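Local coordinates for geranylgeranyl pyrophosphate synthase (Geoglobus acetivorans, PDB 5JFQ), which catalyses the stepwise addition of three isopentenyl diphosphate molecules to dimethylallyl diphosphate, giving geranylgeranyl diphosphate and a smaller amount of farnesyl diphosphate, at residues C144-I147 with C148-Q151; M171-K175 with T176-I180. All blocks are in the same frame, centred on the assembly; numbering follows the deposited sequence.

Interaction 1 comes first along the chain, on helix 130-159, and interaction 2 follows on the next helix, 165-190; their centres lie about 8 Å apart. The two touch directly. Glu146 OE1 forms a salt bridge with Arg173 NH2 at 3.1 Å, Glu149 OE1 comes to 3.3 Å from Lys174 CE, and Gln151 OE1 packs against Lys175 CE at 3.0 Å. These contacts join the helices close to Lys175 and Thr176, which probably bind dimethylallyl diphosphate, as in related synthases. Helix 130-159 also faces the second subunit of the homodimer: interaction 1 is part of the dimer interface, whereas the second subunit does not touch interaction 2.

Interaction 1: residues C144-I147 with C148-Q151; sequences CVEI and CEGQ
With chi1 of -67°, Glu149 sends CG away from its own carbonyl carbon and back over the preceding turn, and the extended chain beyond it brings OE2 to 3.7 Å from Val145 CG1. Val145 meets it with the methyl that lies anti to the backbone N (chi1 172°), and the two side chains run at an oblique angle to each other. The second oxygen of Glu149, OE1, comes to 3.9 Å from Glu146 OE2, with the carboxylate planes almost perpendicular, 86° apart. Such close like charges probably depend on partners elsewhere: Glu146 forms a salt bridge with Arg173, and Glu149 OE2 is hydrogen-bonded to Tyr33 OH of the second subunit. The backbone beneath is regular alpha-helix, part of helix 130-159, with i to i+4 bonds such as Glu149 N to Val145 O (2.8 Å) and Gln151 N to Ile147 O (2.7 Å, nearly straight). Were Glu149 replaced by an alanine, Tyr33 of the second subunit would probably lose this hydrogen-bond partner and a gap would open beside Val145 CG1. Cys148 turns its thiol back along the helix, where SG lies 3.2 Å from Cys144 O, while Ile147 faces helix 67-88, packing on Thr80.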
loop_
_atom_site.group_PDB
_atom_site.type_symbol
_atom_site.label_atom_id
_atom_site.label_comp_id
_atom_site.label_asym_id
_atom_site.label_seq_id
_atom_site.Cartn_x
_atom_site.Cartn_y
_atom_site.Cartn_z
ATOM N N CYS B 144 -0.297 9.690 1.171
ATOM C CA CYS B 144 -0.930 8.513 0.591
ATOM C C CYS B 144 -2.300 8.257 1.212
ATOM O O CYS B 144 -3.236 7.850 0.520
ATOM C CB CYS B 144 -0.012 7.305 0.760
ATOM S SG CYS B 144 1.507 7.403 -0.237
ATOM N N VAL B 145 -2.442 8.491 2.515
ATOM C CA VAL B 145 -3.760 8.368 3.127
ATOM C C VAL B 145 -4.723 9.340 2.472
ATOM O O VAL B 145 -5.878 9.001 2.199
ATOM C CB VAL B 145 -3.677 8.594 4.649
ATOM C CG1 VAL B 145 -5.064 8.660 5.256
ATOM C CG2 VAL B 145 -2.840 7.499 5.321
ATOM N N GLU B 146 -4.255 10.555 2.181
ATOM C CA GLU B 146 -5.150 11.577 1.655
ATOM C C GLU B 146 -5.537 11.293 0.211
ATOM O O GLU B 146 -6.694 11.491 -0.163
ATOM C CB GLU B 146 -4.514 12.952 1.789
ATOM C CG GLU B 146 -4.509 13.453 3.218
ATOM C CD GLU B 146 -4.707 14.951 3.297
ATOM O OE1 GLU B 146 -3.698 15.685 3.218
ATOM O OE2 GLU B 146 -5.876 15.394 3.416
ATOM N N ILE B 147 -4.595 10.819 -0.610
ATOM C CA ILE B 147 -4.950 10.384 -1.962
ATOM C C ILE B 147 -6.067 9.353 -1.908
ATOM O O ILE B 147 -7.018 9.408 -2.695
ATOM C CB ILE B 147 -3.721 9.824 -2.706
ATOM C CG1 ILE B 147 -2.554 10.814 -2.675
ATOM C CG2 ILE B 147 -4.090 9.438 -4.142
ATOM C CD1 ILE B 147 -1.386 10.365 -3.502
ATOM N N CYS B 148 -5.967 8.397 -0.985
ATOM C CA CYS B 148 -7.032 7.414 -0.809
ATOM C C CYS B 148 -8.320 8.093 -0.367
ATOM O O CYS B 148 -9.409 7.776 -0.860
ATOM C CB CYS B 148 -6.612 6.357 0.216
ATOM S SG CYS B 148 -5.174 5.377 -0.234
ATOM N N GLU B 149 -8.213 9.015 0.592
ATOM C CA GLU B 149 -9.370 9.801 0.987
ATOM C C GLU B 149 -9.941 10.558 -0.209
ATOM O O GLU B 149 -11.161 10.620 -0.385
ATOM C CB GLU B 149 -8.988 10.757 2.119
ATOM C CG GLU B 149 -8.642 10.063 3.430
ATOM C CD GLU B 149 -8.269 11.042 4.532
ATOM O OE1 GLU B 149 -8.095 12.242 4.219
ATOM O OE2 GLU B 149 -8.144 10.621 5.709
ATOM N N GLY B 150 -9.071 11.094 -1.068
ATOM C CA GLY B 150 -9.542 11.800 -2.247
ATOM C C GLY B 150 -10.238 10.886 -3.240
ATOM O O GLY B 150 -11.361 11.164 -3.677
ATOM N N GLN B 151 -9.581 9.785 -3.616
ATOM C CA GLN B 151 -10.186 8.860 -4.569
ATOM C C GLN B 151 -11.534 8.362 -4.068
ATOM O O GLN B 151 -12.481 8.210 -4.849
ATOM C CB GLN B 151 -9.242 7.688 -4.842
ATOM C CG GLN B 151 -9.831 6.576 -5.732
ATOM C CD GLN B 151 -10.150 7.033 -7.161
ATOM O OE1 GLN B 151 -9.852 8.163 -7.554
ATOM N NE2 GLN B 151 -10.763 6.142 -7.945
#

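Interaction 2: residues M171-K175 with T176-I180; sequences MVRKK and TGVLI
Arg173 and Val178 meet across a widened, pi-type turn of helix 165-190, part of the mainly helical polyprenyl synthetase fold. CG1 of Val178 sits over one face of the Arg173 guanidinium, offset toward its rim and 4.2 Å from NH2, while Lys174 CE lies at the edge in the plane of the group. The arginine chain reaches there because CG is anti to the backbone N (chi1 174°) and the chain stays extended to NE; a salt bridge to Glu170 then holds its charged end. The other methyl of Val178, CG2, approaches Lys174 O at 3.3 Å.

The widening is evident in the backbone: Val178 N bonds to Arg173 O, five residues back, at 2.8 Å. Val172 O is shared, receiving Thr176 N at 3.1 Å as a regular i to i+4 bond and, five residues on, Gly177 N in a weak bond that belongs with the same wider turn.

Lys175 and Thr176, which probably bind dimethylallyl diphosphate, as in related synthases, cross at an angle, the Lys175 CG and Thr176 CG2 carbons lying 4.2 Å apart. Lys175 carries its amine to a salt bridge with Asp84, a probable magnesium ligand. Thr176 holds its hydroxyl between the backbone N and the carbonyl carbon (chi1 58°), near Val172 and Gln213; OG1 rests 3.6 Å from Val172 CG2.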
loop_
_atom_site.group_PDB
_atom_site.type_symbol
_atom_site.label_atom_id
_atom_site.label_comp_id
_atom_site.label_asym_id
_atom_site.label_seq_id
_atom_site.Cartn_x
_atom_site.Cartn_y
_atom_site.Cartn_z
ATOM N N MET B 171 -11.437 17.647 -2.681
ATOM C CA MET B 171 -11.134 16.354 -3.277
ATOM C C MET B 171 -9.946 16.452 -4.217
ATOM O O MET B 171 -9.069 15.586 -4.203
ATOM C CB MET B 171 -12.354 15.804 -4.012
ATOM C CG MET B 171 -12.106 14.473 -4.683
ATOM S SD MET B 171 -11.362 14.636 -6.311
ATOM C CE MET B 171 -12.645 15.559 -7.188
ATOM N N VAL B 172 -9.914 17.478 -5.068
ATOM C CA VAL B 172 -8.792 17.599 -5.992
ATOM C C VAL B 172 -7.505 17.858 -5.221
ATOM O O VAL B 172 -6.432 17.360 -5.593
ATOM C CB VAL B 172 -9.056 18.683 -7.059
ATOM C CG1 VAL B 172 -9.098 20.049 -6.444
ATOM C CG2 VAL B 172 -7.957 18.662 -8.084
ATOM N N ARG B 173 -7.597 18.602 -4.118
ATOM C CA ARG B 173 -6.421 18.869 -3.302
ATOM C C ARG B 173 -5.807 17.568 -2.792
ATOM O O ARG B 173 -4.582 17.385 -2.842
ATOM C CB ARG B 173 -6.805 19.797 -2.145
ATOM C CG ARG B 173 -5.713 20.046 -1.133
ATOM C CD ARG B 173 -6.297 20.399 0.224
ATOM N NE ARG B 173 -5.356 20.024 1.265
ATOM C CZ ARG B 173 -5.489 18.965 2.055
ATOM N NH1 ARG B 173 -6.553 18.183 1.940
ATOM N NH2 ARG B 173 -4.561 18.696 2.968
ATOM N N LYS B 174 -6.651 16.643 -2.324
ATOM C CA LYS B 174 -6.179 15.342 -1.869
ATOM C C LYS B 174 -5.826 14.428 -3.042
ATOM O O LYS B 174 -4.772 13.783 -3.034
ATOM C CB LYS B 174 -7.236 14.673 -0.994
ATOM C CG LYS B 174 -7.542 15.343 0.323
ATOM C CD LYS B 174 -8.456 14.421 1.125
ATOM C CE LYS B 174 -8.758 14.939 2.517
ATOM N NZ LYS B 174 -9.719 16.077 2.525
ATOM N N LYS B 175 -6.689 14.364 -4.062
ATOM C CA LYS B 175 -6.579 13.283 -5.039
ATOM C C LYS B 175 -5.353 13.452 -5.923
ATOM O O LYS B 175 -4.644 12.477 -6.203
ATOM C CB LYS B 175 -7.850 13.187 -5.893
ATOM C CG LYS B 175 -7.868 11.989 -6.858
ATOM C CD LYS B 175 -7.468 10.683 -6.150
ATOM C CE LYS B 175 -7.223 9.509 -7.114
ATOM N NZ LYS B 175 -6.014 9.630 -7.984
ATOM N N THR B 176 -5.082 14.675 -6.372
ATOM C CA THR B 176 -3.912 14.906 -7.201
ATOM C C THR B 176 -2.996 16.022 -6.699
ATOM O O THR B 176 -1.876 16.141 -7.206
ATOM C CB THR B 176 -4.343 15.199 -8.647
ATOM O OG1 THR B 176 -5.212 16.335 -8.663
ATOM C CG2 THR B 176 -5.086 13.985 -9.256
ATOM N N GLY B 177 -3.406 16.800 -5.699
ATOM C CA GLY B 177 -2.645 17.947 -5.251
ATOM C C GLY B 177 -1.532 17.644 -4.264
ATOM O O GLY B 177 -0.377 18.040 -4.490
ATOM N N VAL B 178 -1.852 16.940 -3.168
ATOM C CA VAL B 178 -0.845 16.705 -2.129
ATOM C C VAL B 178 0.328 15.910 -2.677
ATOM O O VAL B 178 1.479 16.173 -2.318
ATOM C CB VAL B 178 -1.449 16.020 -0.887
ATOM C CG1 VAL B 178 -2.380 16.971 -0.125
ATOM C CG2 VAL B 178 -2.130 14.688 -1.245
ATOM N N LEU B 179 0.084 14.934 -3.551
ATOM C CA LEU B 179 1.240 14.257 -4.127
ATOM C C LEU B 179 2.089 15.230 -4.931
ATOM O O LEU B 179 3.305 15.051 -5.040
ATOM C CB LEU B 179 0.836 13.066 -4.993
ATOM C CG LEU B 179 2.010 12.143 -5.322
ATOM C CD1 LEU B 179 2.615 11.619 -4.044
ATOM C CD2 LEU B 179 1.607 10.993 -6.211
ATOM N N ILE B 180 1.478 16.278 -5.480
ATOM C CA ILE B 180 2.296 17.273 -6.151
ATOM C C ILE B 180 2.906 18.221 -5.138
ATOM O O ILE B 180 4.034 18.677 -5.322
ATOM C CB ILE B 180 1.481 18.019 -7.213
ATOM C CG1 ILE B 180 0.845 16.998 -8.161
ATOM C CG2 ILE B 180 2.394 18.961 -7.975
ATOM C CD1 ILE B 180 0.100 17.590 -9.340
#